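Local structure of threonine synthase (Brucella melitensis bv. 1, 4F4F) at residues 264-267 with 268-271; 325-328 with 329-333; 111-115 with 116-120. The protein probably catalyses the last step of threonine biosynthesis, converting O-phospho-L-homoserine and water into L-threonine and phosphate with the help of pyridoxal 5'-phosphate. All blocks are in the same frame, centred on the assembly; numbering follows the deposited sequence.

Contact 1 (264-267 with 268-271). With PLP (pyridoxal-5'-phosphate), chain C.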
ATOM      1  N   ASP A 264       4.750  -0.034  -1.817  1.00 15.30           N
ATOM      2  CA  ASP A 264       4.674  -1.141  -2.779  1.00 15.61           C
ATOM      3  C   ASP A 264       6.029  -1.502  -3.372  1.00 13.89           C
ATOM      4  O   ASP A 264       6.541  -2.625  -3.199  1.00 13.23           O
ATOM      5  CB  ASP A 264       3.626  -0.867  -3.898  1.00 18.12           C
ATOM      6  CG  ASP A 264       3.668   0.557  -4.534  1.00 21.89           C
ATOM      7  OD1 ASP A 264       4.716   1.361  -4.509  1.00 26.34           O
ATOM      8  OD2 ASP A 264       2.565   0.859  -5.157  1.00 25.54           O
ATOM      9  N   ILE A 265       6.644  -0.535  -4.032  1.00 12.77           N
ATOM     10  CA  ILE A 265       7.939  -0.776  -4.631  1.00 12.01           C
ATOM     11  C   ILE A 265       9.016  -1.007  -3.569  1.00 11.19           C
ATOM     12  O   ILE A 265       9.960  -1.777  -3.814  1.00 11.06           O
ATOM     13  CB  ILE A 265       8.338   0.331  -5.645  1.00 12.00           C
ATOM     14  CG1 ILE A 265       9.364  -0.236  -6.627  1.00 12.06           C
ATOM     15  CG2 ILE A 265       8.807   1.596  -4.927  1.00 12.03           C
ATOM     16  CD1 ILE A 265       9.822   0.741  -7.719  1.00 12.16           C
ATOM     17  N   PHE A 266       8.880  -0.381  -2.404  1.00 10.66           N
ATOM     18  CA  PHE A 266       9.848  -0.664  -1.332  1.00 10.43           C
ATOM     19  C   PHE A 266       9.797  -2.148  -0.940  1.00 10.05           C
ATOM     20  O   PHE A 266      10.822  -2.730  -0.666  1.00 10.33           O
ATOM     21  CB  PHE A 266       9.740   0.273  -0.109  1.00 10.29           C
ATOM     22  CG  PHE A 266      10.902   0.107   0.844  1.00 10.10           C
ATOM     23  CD1 PHE A 266      12.085   0.753   0.614  1.00 10.16           C
ATOM     24  CD2 PHE A 266      10.813  -0.782   1.936  1.00  9.94           C
ATOM     25  CE1 PHE A 266      13.206   0.540   1.452  1.00 10.14           C
ATOM     26  CE2 PHE A 266      11.900  -0.995   2.775  1.00  9.90           C
ATOM     27  CZ  PHE A 266      13.102  -0.333   2.527  1.00 10.10           C
ATOM     28  N   ALA A 267       8.618  -2.760  -0.953  1.00 10.01           N
ATOM     29  CA  ALA A 267       8.464  -4.202  -0.709  1.00  9.86           C
ATOM     30  C   ALA A 267       9.184  -5.064  -1.731  1.00  9.76           C
ATOM     31  O   ALA A 267       9.743  -6.124  -1.370  1.00  9.84           O
ATOM     32  CB  ALA A 267       6.981  -4.612  -0.626  1.00  9.84           C
ATOM     33  N   GLY A 268       9.232  -4.595  -2.973  1.00  9.69           N
ATOM     34  CA  GLY A 268      10.018  -5.239  -4.030  1.00  9.68           C
ATOM     35  C   GLY A 268      11.501  -5.124  -3.748  1.00  9.77           C
ATOM     36  O   GLY A 268      12.254  -6.087  -3.916  1.00  9.65           O
ATOM     37  N   TYR A 269      11.914  -3.957  -3.270  1.00  9.82           N
ATOM     38  CA  TYR A 269      13.291  -3.770  -2.817  1.00 10.03           C
ATOM     39  C   TYR A 269      13.633  -4.764  -1.695  1.00  9.72           C
ATOM     40  O   TYR A 269      14.743  -5.354  -1.680  1.00  9.87           O
ATOM     41  CB  TYR A 269      13.532  -2.315  -2.419  1.00 10.44           C
ATOM     42  CG  TYR A 269      14.867  -2.054  -1.785  1.00 10.79           C
ATOM     43  CD1 TYR A 269      16.001  -1.827  -2.554  1.00 11.23           C
ATOM     44  CD2 TYR A 269      14.998  -2.024  -0.423  1.00 11.06           C
ATOM     45  CE1 TYR A 269      17.225  -1.605  -1.965  1.00 11.47           C
ATOM     46  CE2 TYR A 269      16.227  -1.772   0.172  1.00 11.42           C
ATOM     47  CZ  TYR A 269      17.326  -1.569  -0.608  1.00 11.51           C
ATOM     48  OH  TYR A 269      18.544  -1.385   0.014  1.00 12.35           O
ATOM     49  N   VAL A 270      12.706  -4.967  -0.781  1.00  9.47           N
ATOM     50  CA  VAL A 270      12.912  -5.853   0.333  1.00  9.55           C
ATOM     51  C   VAL A 270      13.083  -7.267  -0.200  1.00  9.70           C
ATOM     52  O   VAL A 270      13.985  -8.000   0.222  1.00  9.82           O
ATOM     53  CB  VAL A 270      11.766  -5.797   1.383  1.00  9.56           C
ATOM     54  CG1 VAL A 270      11.952  -6.929   2.446  1.00  9.60           C
ATOM     55  CG2 VAL A 270      11.755  -4.437   2.062  1.00  9.63           C
ATOM     56  N   ALA A 271      12.223  -7.671  -1.131  1.00  9.67           N
ATOM     57  CA  ALA A 271      12.367  -8.978  -1.748  1.00  9.83           C
ATOM     58  C   ALA A 271      13.754  -9.193  -2.342  1.00 10.24           C
ATOM     59  O   ALA A 271      14.381 -10.225  -2.141  1.00 10.57           O
ATOM     60  CB  ALA A 271      11.306  -9.190  -2.801  1.00  9.65           C
TER
HETATM   61  N1  PLP C 501      -2.274   2.430  -7.455  1.00 27.62           N
HETATM   62  C2  PLP C 501      -3.450   2.288  -6.733  1.00 28.25           C
HETATM   63  C2A PLP C 501      -4.749   1.790  -7.328  1.00 25.07           C
HETATM   64  C3  PLP C 501      -3.454   2.616  -5.278  1.00 28.17           C
HETATM   65  O3  PLP C 501      -4.621   2.466  -4.555  1.00 27.53           O
HETATM   66  C4  PLP C 501      -2.159   3.116  -4.687  1.00 28.03           C
HETATM   67  C4A PLP C 501      -2.019   3.470  -3.242  1.00 29.41           C
HETATM   68  C5  PLP C 501      -0.957   3.219  -5.551  1.00 29.49           C
HETATM   69  C6  PLP C 501      -1.095   2.848  -6.910  1.00 28.80           C
HETATM   70  C5A PLP C 501       0.380   3.678  -4.932  1.00 30.33           C
HETATM   71  O4P PLP C 501       0.924   2.756  -3.898  1.00 32.53           O
HETATM   72  P   PLP C 501       2.198   3.064  -2.903  1.00 30.14           P
HETATM   73  O1P PLP C 501       3.320   3.524  -3.820  1.00 31.48           O
HETATM   74  O2P PLP C 501       1.677   4.147  -1.981  1.00 29.36           O
HETATM   75  O3P PLP C 501       2.530   1.793  -2.149  1.00 31.51           O
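Asp264 is tied to Gly268 only by a weak bond, Gly268 N to Asp264 O at 3.3 Å, while its carboxylate lies right beside the cofactor phosphate, with Asp264 OD1 just 2.7 Å from PLP O1P. That carboxylate curls back over its own backbone (chi1 46°), where OD1 of Asp264 also takes the N-H of Ile265 at 2.7 Å. The backbone joins in from the same residue: Asp264 N donates to PLP O3P at 2.9 Å. PLP is also hydrogen-bonded by the backbone N atoms of Gly260, Asn261 and Phe262 and by Thr414 OG1.

Helix 263-274, to which all of this belongs, is the crossover of a beta-alpha-beta unit between strands 253-258 and 278-285, and its N-terminal end points at the cofactor phosphate. One turn on, Phe266 touches Tyr269 and Val270, both obliquely. Phe266 CE1 approaches Tyr269 CD2 at 3.6 Å, while Phe266 CE2 runs into the methyl Val270 CG2 at 3.5 Å. The two aromatic rings lie at a slant, their planes 37° apart, so the pair is neither stacked nor T-shaped. What swings the ring this way is the first torsion of Phe266, which puts CG opposite the backbone N (chi1 -170°) and sends the ring along the helix toward the later residues. Beneath it the backbone keeps alpha-helical bonding, with Val270 N donating to Phe266 O at 2.9 Å.

Farther along, Val236 packs against both Ala267 and Val270. The hydroxyl end of Tyr269 packs on Glu327 of helix 321-328 and is hydrogen-bonded to Arg273.

Contact 2 (325-328 with 329-333)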
ATOM      1  N   LEU A 325      15.760   6.094   1.359  1.00 11.22           N
ATOM      2  CA  LEU A 325      16.824   7.032   1.686  1.00 11.60           C
ATOM      3  C   LEU A 325      17.769   6.465   2.754  1.00 11.46           C
ATOM      4  O   LEU A 325      18.980   6.601   2.663  1.00 11.49           O
ATOM      5  CB  LEU A 325      16.253   8.373   2.175  1.00 11.95           C
ATOM      6  CG  LEU A 325      15.622   9.269   1.119  1.00 12.38           C
ATOM      7  CD1 LEU A 325      14.984  10.526   1.736  1.00 12.87           C
ATOM      8  CD2 LEU A 325      16.654   9.681   0.067  1.00 12.59           C
ATOM      9  N   PHE A 326      17.198   5.882   3.800  1.00 11.44           N
ATOM     10  CA  PHE A 326      17.976   5.302   4.909  1.00 11.75           C
ATOM     11  C   PHE A 326      18.905   4.225   4.365  1.00 11.94           C
ATOM     12  O   PHE A 326      20.107   4.248   4.644  1.00 12.47           O
ATOM     13  CB  PHE A 326      17.013   4.711   5.952  1.00 11.57           C
ATOM     14  CG  PHE A 326      17.649   4.193   7.207  1.00 11.69           C
ATOM     15  CD1 PHE A 326      18.411   5.014   8.016  1.00 12.22           C
ATOM     16  CD2 PHE A 326      17.421   2.878   7.627  1.00 11.63           C
ATOM     17  CE1 PHE A 326      18.948   4.533   9.218  1.00 12.34           C
ATOM     18  CE2 PHE A 326      17.937   2.399   8.815  1.00 11.77           C
ATOM     19  CZ  PHE A 326      18.712   3.224   9.612  1.00 12.09           C
ATOM     20  N   GLU A 327      18.368   3.314   3.563  1.00 12.08           N
ATOM     21  CA  GLU A 327      19.185   2.228   3.021  1.00 12.54           C
ATOM     22  C   GLU A 327      20.291   2.759   2.089  1.00 12.68           C
ATOM     23  O   GLU A 327      21.447   2.314   2.148  1.00 13.18           O
ATOM     24  CB  GLU A 327      18.295   1.214   2.278  1.00 12.87           C
ATOM     25  CG  GLU A 327      17.218   0.579   3.146  1.00 13.35           C
ATOM     26  CD  GLU A 327      17.744  -0.420   4.124  1.00 14.32           C
ATOM     27  OE1 GLU A 327      19.002  -0.513   4.311  1.00 16.45           O
ATOM     28  OE2 GLU A 327      16.896  -1.090   4.748  1.00 15.86           O
ATOM     29  N   ALA A 328      19.928   3.726   1.251  1.00 12.84           N
ATOM     30  CA  ALA A 328      20.833   4.297   0.271  1.00 13.27           C
ATOM     31  C   ALA A 328      22.021   5.052   0.921  1.00 13.71           C
ATOM     32  O   ALA A 328      23.112   5.105   0.330  1.00 13.88           O
ATOM     33  CB  ALA A 328      20.082   5.182  -0.698  1.00 13.08           C
ATOM     34  N   HIS A 329      21.808   5.587   2.137  1.00 13.58           N
ATOM     35  CA  HIS A 329      22.851   6.302   2.883  1.00 14.23           C
ATOM     36  C   HIS A 329      23.614   5.374   3.785  1.00 14.14           C
ATOM     37  O   HIS A 329      24.266   5.806   4.723  1.00 14.12           O
ATOM     38  CB  HIS A 329      22.233   7.450   3.694  1.00 14.33           C
ATOM     39  CG  HIS A 329      21.767   8.613   2.841  1.00 14.79           C
ATOM     40  ND1 HIS A 329      20.636   8.562   2.099  1.00 14.72           N
ATOM     41  CD2 HIS A 329      22.325   9.865   2.617  1.00 15.45           C
ATOM     42  CE1 HIS A 329      20.486   9.721   1.431  1.00 15.17           C
ATOM     43  NE2 HIS A 329      21.529  10.515   1.726  1.00 15.57           N
ATOM     44  N   GLY A 330      23.475   4.082   3.554  1.00 13.84           N
ATOM     45  CA  GLY A 330      24.114   3.095   4.395  1.00 14.41           C
ATOM     46  C   GLY A 330      23.667   3.164   5.841  1.00 14.27           C
ATOM     47  O   GLY A 330      24.455   2.947   6.739  1.00 15.12           O
ATOM     48  N   ARG A 331      22.390   3.429   6.035  1.00 13.91           N
ATOM     49  CA  ARG A 331      21.743   3.499   7.336  1.00 13.48           C
ATOM     50  C   ARG A 331      22.365   4.575   8.242  1.00 13.84           C
ATOM     51  O   ARG A 331      22.428   4.442   9.463  1.00 14.09           O
ATOM     52  CB  ARG A 331      21.674   2.102   7.951  1.00 13.52           C
ATOM     53  CG  ARG A 331      20.793   1.149   7.145  1.00 13.25           C
ATOM     54  CD  ARG A 331      20.335  -0.036   7.974  1.00 13.24           C
ATOM     55  NE  ARG A 331      19.220  -0.727   7.360  1.00 12.99           N
ATOM     56  CZ  ARG A 331      18.406  -1.579   7.993  1.00 13.36           C
ATOM     57  NH1 ARG A 331      18.570  -1.875   9.274  1.00 13.67           N
ATOM     58  NH2 ARG A 331      17.405  -2.156   7.333  1.00 13.33           N
ATOM     59  N   ASP A 332      22.773   5.682   7.612  1.00 13.79           N
ATOM     60  CA  ASP A 332      23.270   6.866   8.306  1.00 14.29           C
ATOM     61  C   ASP A 332      22.039   7.714   8.721  1.00 13.84           C
ATOM     62  O   ASP A 332      21.487   8.476   7.931  1.00 13.61           O
ATOM     63  CB  ASP A 332      24.220   7.632   7.360  1.00 15.04           C
ATOM     64  CG  ASP A 332      24.775   8.922   7.944  1.00 16.07           C
ATOM     65  OD1 ASP A 332      24.309   9.380   9.007  1.00 15.94           O
ATOM     66  OD2 ASP A 332      25.672   9.513   7.261  1.00 16.78           O
ATOM     67  N   ALA A 333      21.612   7.530   9.963  1.00 13.53           N
ATOM     68  CA  ALA A 333      20.447   8.203  10.510  1.00 13.40           C
ATOM     69  C   ALA A 333      20.613   9.717  10.568  1.00 13.66           C
ATOM     70  O   ALA A 333      19.642  10.460  10.345  1.00 13.56           O
ATOM     71  CB  ALA A 333      20.121   7.658  11.880  1.00 13.29           C
TER
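Arg331 grips Glu327 side-on with two nitrogens, one for each carboxylate oxygen. NE donates to Glu327 OE1 at 3.1 Å, and NH2 of the same arginine donates to Glu327 OE2 at 2.8 Å. Both oxygens lie near the guanidinium plane, yet the carboxylate is twisted 43° against it: OE2 is met on its syn side, whereas OE1 is approached from above the carboxylate plane. A bend in the glutamate chain (chi2 -73°) turns its end toward the arginine, whose own chain runs extended from CG to NE.

On its way there Arg331 passes over Phe326. Its CA makes a CH-pi contact 3.7 Å from the ring centroid, and its CD lies 3.5 Å from Phe326 CE2. Meanwhile His329 folds back on the helix, its ring edge-on to a backbone carbonyl: ND1 donates to Leu325 O at 2.6 Å. The backbone N of His329 reaches that oxygen too, at 3.0 Å, from the opposite face of the carbonyl plane.

These side chains are brought together by a Schellman motif that ends helix 321-328. Gly330, with positive phi, is its C-prime residue; Arg331 N bonds to Phe326 O at 2.8 Å and Gly330 N to Glu327 O at 3.0 Å. Asp332 then serves as N-cap of helix 333-346 by accepting from Ala335 N.

Farther out, Tyr40 OH bonds Glu327 OE2, and Pro37 O bonds Arg331 NH2, tying the ion pair to the N-terminal part of the chain. With each carboxylate oxygen gripped by the guanidinium, the glutamate probably stays ionised, while the bond to Leu325 O places a proton on ND1 of His329.

Contact 3 (111-115 with 116-120). With PLP (pyridoxal-5'-phosphate), chain C.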
ATOM      1  N   GLY A 111      -9.019  -8.950  -4.562  1.00 14.15           N
ATOM      2  CA  GLY A 111      -9.448  -8.905  -3.179  1.00 14.33           C
ATOM      3  C   GLY A 111     -10.731  -8.102  -3.004  1.00 14.78           C
ATOM      4  O   GLY A 111     -11.280  -7.603  -3.994  1.00 14.65           O
ATOM      5  N   PRO A 112     -11.188  -7.952  -1.746  1.00 15.05           N
ATOM      6  CA  PRO A 112     -12.528  -7.464  -1.424  1.00 15.95           C
ATOM      7  C   PRO A 112     -12.856  -6.082  -1.915  1.00 16.26           C
ATOM      8  O   PRO A 112     -14.035  -5.789  -2.044  1.00 17.04           O
ATOM      9  CB  PRO A 112     -12.550  -7.478   0.117  1.00 16.25           C
ATOM     10  CG  PRO A 112     -11.550  -8.486   0.479  1.00 15.76           C
ATOM     11  CD  PRO A 112     -10.474  -8.390  -0.542  1.00 15.01           C
ATOM     12  N   THR A 113     -11.853  -5.231  -2.190  1.00 15.71           N
ATOM     13  CA  THR A 113     -12.147  -3.888  -2.709  1.00 16.21           C
ATOM     14  C   THR A 113     -11.541  -3.613  -4.075  1.00 16.18           C
ATOM     15  O   THR A 113     -11.429  -2.451  -4.492  1.00 16.40           O
ATOM     16  CB  THR A 113     -11.764  -2.730  -1.720  1.00 16.19           C
ATOM     17  OG1 THR A 113     -10.341  -2.597  -1.597  1.00 15.53           O
ATOM     18  CG2 THR A 113     -12.438  -2.917  -0.368  1.00 15.93           C
ATOM     19  N   LEU A 114     -11.146  -4.683  -4.771  1.00 15.68           N
ATOM     20  CA  LEU A 114     -10.640  -4.583  -6.137  1.00 15.60           C
ATOM     21  C   LEU A 114      -9.424  -3.684  -6.260  1.00 15.03           C
ATOM     22  O   LEU A 114      -9.226  -3.019  -7.272  1.00 14.84           O
ATOM     23  CB  LEU A 114     -11.751  -4.085  -7.072  1.00 16.47           C
ATOM     24  CG  LEU A 114     -13.106  -4.798  -6.944  1.00 17.23           C
ATOM     25  CD1 LEU A 114     -14.080  -4.254  -7.999  1.00 17.95           C
ATOM     26  CD2 LEU A 114     -12.946  -6.300  -7.055  1.00 17.24           C
ATOM     27  N   ALA A 115      -8.604  -3.648  -5.222  1.00 14.86           N
ATOM     28  CA  ALA A 115      -7.416  -2.805  -5.236  1.00 14.65           C
ATOM     29  C   ALA A 115      -6.297  -3.327  -4.329  1.00 14.29           C
ATOM     30  O   ALA A 115      -6.524  -4.041  -3.366  1.00 13.49           O
ATOM     31  CB  ALA A 115      -7.771  -1.375  -4.857  1.00 15.52           C
ATOM     32  N   PHE A 116      -5.083  -2.947  -4.679  1.00 14.42           N
ATOM     33  CA  PHE A 116      -3.901  -3.622  -4.163  1.00 14.91           C
ATOM     34  C   PHE A 116      -3.707  -3.438  -2.647  1.00 14.41           C
ATOM     35  O   PHE A 116      -3.067  -4.281  -2.013  1.00 13.29           O
ATOM     36  CB  PHE A 116      -2.660  -3.180  -4.958  1.00 16.00           C
ATOM     37  CG  PHE A 116      -1.940  -2.068  -4.322  1.00 17.86           C
ATOM     38  CD1 PHE A 116      -2.390  -0.795  -4.457  1.00 19.43           C
ATOM     39  CD2 PHE A 116      -0.838  -2.315  -3.533  1.00 18.99           C
ATOM     40  CE1 PHE A 116      -1.747   0.226  -3.832  1.00 21.38           C
ATOM     41  CE2 PHE A 116      -0.188  -1.266  -2.902  1.00 20.07           C
ATOM     42  CZ  PHE A 116      -0.649  -0.010  -3.053  1.00 20.20           C
ATOM     43  N   LYS A 117      -4.269  -2.370  -2.059  1.00 14.37           N
ATOM     44  CA  LYS A 117      -4.193  -2.203  -0.581  1.00 14.65           C
ATOM     45  C   LYS A 117      -4.853  -3.350   0.219  1.00 13.50           C
ATOM     46  O   LYS A 117      -4.485  -3.607   1.364  1.00 13.07           O
ATOM     47  CB  LYS A 117      -4.691  -0.809  -0.146  1.00 15.78           C
ATOM     48  CG  LYS A 117      -3.742   0.277  -0.597  1.00 16.97           C
ATOM     49  CD  LYS A 117      -4.194   1.665  -0.173  1.00 18.05           C
ATOM     50  CE  LYS A 117      -3.295   2.763  -0.740  1.00 19.43           C
ATOM     51  NZ  LYS A 117      -3.338   2.822  -2.211  1.00 20.18           N
ATOM     52  N   ASP A 118      -5.737  -4.114  -0.418  1.00 13.07           N
ATOM     53  CA  ASP A 118      -6.293  -5.304   0.197  1.00 12.70           C
ATOM     54  C   ASP A 118      -5.223  -6.308   0.615  1.00 12.04           C
ATOM     55  O   ASP A 118      -5.404  -6.996   1.606  1.00 11.69           O
ATOM     56  CB  ASP A 118      -7.210  -6.062  -0.745  1.00 13.08           C
ATOM     57  CG  ASP A 118      -8.466  -5.302  -1.092  1.00 13.73           C
ATOM     58  OD1 ASP A 118      -8.923  -4.451  -0.294  1.00 14.13           O
ATOM     59  OD2 ASP A 118      -9.002  -5.557  -2.193  1.00 14.00           O
ATOM     60  N   VAL A 119      -4.148  -6.423  -0.159  1.00 11.47           N
ATOM     61  CA  VAL A 119      -3.138  -7.474   0.083  1.00 11.13           C
ATOM     62  C   VAL A 119      -2.578  -7.252   1.480  1.00 11.18           C
ATOM     63  O   VAL A 119      -2.599  -8.160   2.297  1.00 10.82           O
ATOM     64  CB  VAL A 119      -1.980  -7.475  -0.943  1.00 10.98           C
ATOM     65  CG1 VAL A 119      -0.872  -8.456  -0.505  1.00 10.58           C
ATOM     66  CG2 VAL A 119      -2.476  -7.793  -2.367  1.00 10.94           C
ATOM     67  N   ALA A 120      -2.089  -6.051   1.751  1.00 11.01           N
ATOM     68  CA  ALA A 120      -1.504  -5.794   3.059  1.00 11.52           C
ATOM     69  C   ALA A 120      -2.618  -5.652   4.137  1.00 12.00           C
ATOM     70  O   ALA A 120      -2.451  -6.142   5.232  1.00 11.84           O
ATOM     71  CB  ALA A 120      -0.599  -4.555   3.050  1.00 11.26           C
TER
HETATM   72  N1  PLP C 501      -2.274   2.430  -7.455  1.00 27.62           N
HETATM   73  C2  PLP C 501      -3.450   2.288  -6.733  1.00 28.25           C
HETATM   74  C2A PLP C 501      -4.749   1.790  -7.328  1.00 25.07           C
HETATM   75  C3  PLP C 501      -3.454   2.616  -5.278  1.00 28.17           C
HETATM   76  O3  PLP C 501      -4.621   2.466  -4.555  1.00 27.53           O
HETATM   77  C4  PLP C 501      -2.159   3.116  -4.687  1.00 28.03           C
HETATM   78  C4A PLP C 501      -2.019   3.470  -3.242  1.00 29.41           C
HETATM   79  C5  PLP C 501      -0.957   3.219  -5.551  1.00 29.49           C
HETATM   80  C6  PLP C 501      -1.095   2.848  -6.910  1.00 28.80           C
HETATM   81  C5A PLP C 501       0.380   3.678  -4.932  1.00 30.33           C
HETATM   82  O4P PLP C 501       0.924   2.756  -3.898  1.00 32.53           O
HETATM   83  P   PLP C 501       2.198   3.064  -2.903  1.00 30.14           P
HETATM   84  O1P PLP C 501       3.320   3.524  -3.820  1.00 31.48           O
HETATM   85  O2P PLP C 501       1.677   4.147  -1.981  1.00 29.36           O
HETATM   86  O3P PLP C 501       2.530   1.793  -2.149  1.00 31.51           O
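Asp118 tucks its carboxylate under the type I turn of residues 111-114 and overlaps Thr113 there. Each oxygen has its own donor on that one threonine: Thr113 N reaches OD2 of Asp118 at 2.9 Å, and Thr113 OG1 gives its proton to Asp118 OD1 at 2.7 Å. Both donors arrive on syn sides, somewhat out of the carboxylate plane. The threonine hydroxyl faces the acid because OG1 sits between its backbone N and carbonyl carbon (chi1 70°). Pro112 slides past with CD 3.6 Å from Asp118 OD2.

Ala115 O takes the backbone N-H of Asp118 at 3.1 Å.

Phe116 and Lys117, next along the chain, reach the cofactor. Phe116 presents its edge to the cofactor ring, with Lys117 CG over one face of its own; the modelled 3.0 Å between Phe116 CE1 and PLP C4 is doubtfully short. The lysine bends at its last torsion (chi4 64°), and NZ of Lys117 is covalently joined to PLP C4A in the model, at 1.8 Å. The same NZ makes a weak bond to PLP O3.

As in other PLP enzymes of this family, this lysine is expected to carry the cofactor as an internal aldimine. The modelled link is longer than an imine, so its bond order is uncertain. The buried Asp118 carboxylate has its rotation fixed by two donors, which probably also offset part of its charge.

Overall arrangement
Contacts 1 and 3 are buried and share the cofactor: contact 1 brings the start of helix 263-274 to the phosphate, contact 3 the lysine end and a phenylalanine edge. Their centres are about 17 Å apart, and they touch where Asp264 OD2 packs on Phe116 CZ at 3.9 Å. Contact 2 lies farther out and is partly exposed, with no atom within about 18 Å of contact 3, but it packs on contact 1 through Tyr269 and Glu327. The chemistry follows: aromatic and methyl packing along a helix whose Asp264 meets the phosphate in contact 1, a buried carboxylate held by neutral donors in contact 3, and a full ion pair at the helix end in contact 2.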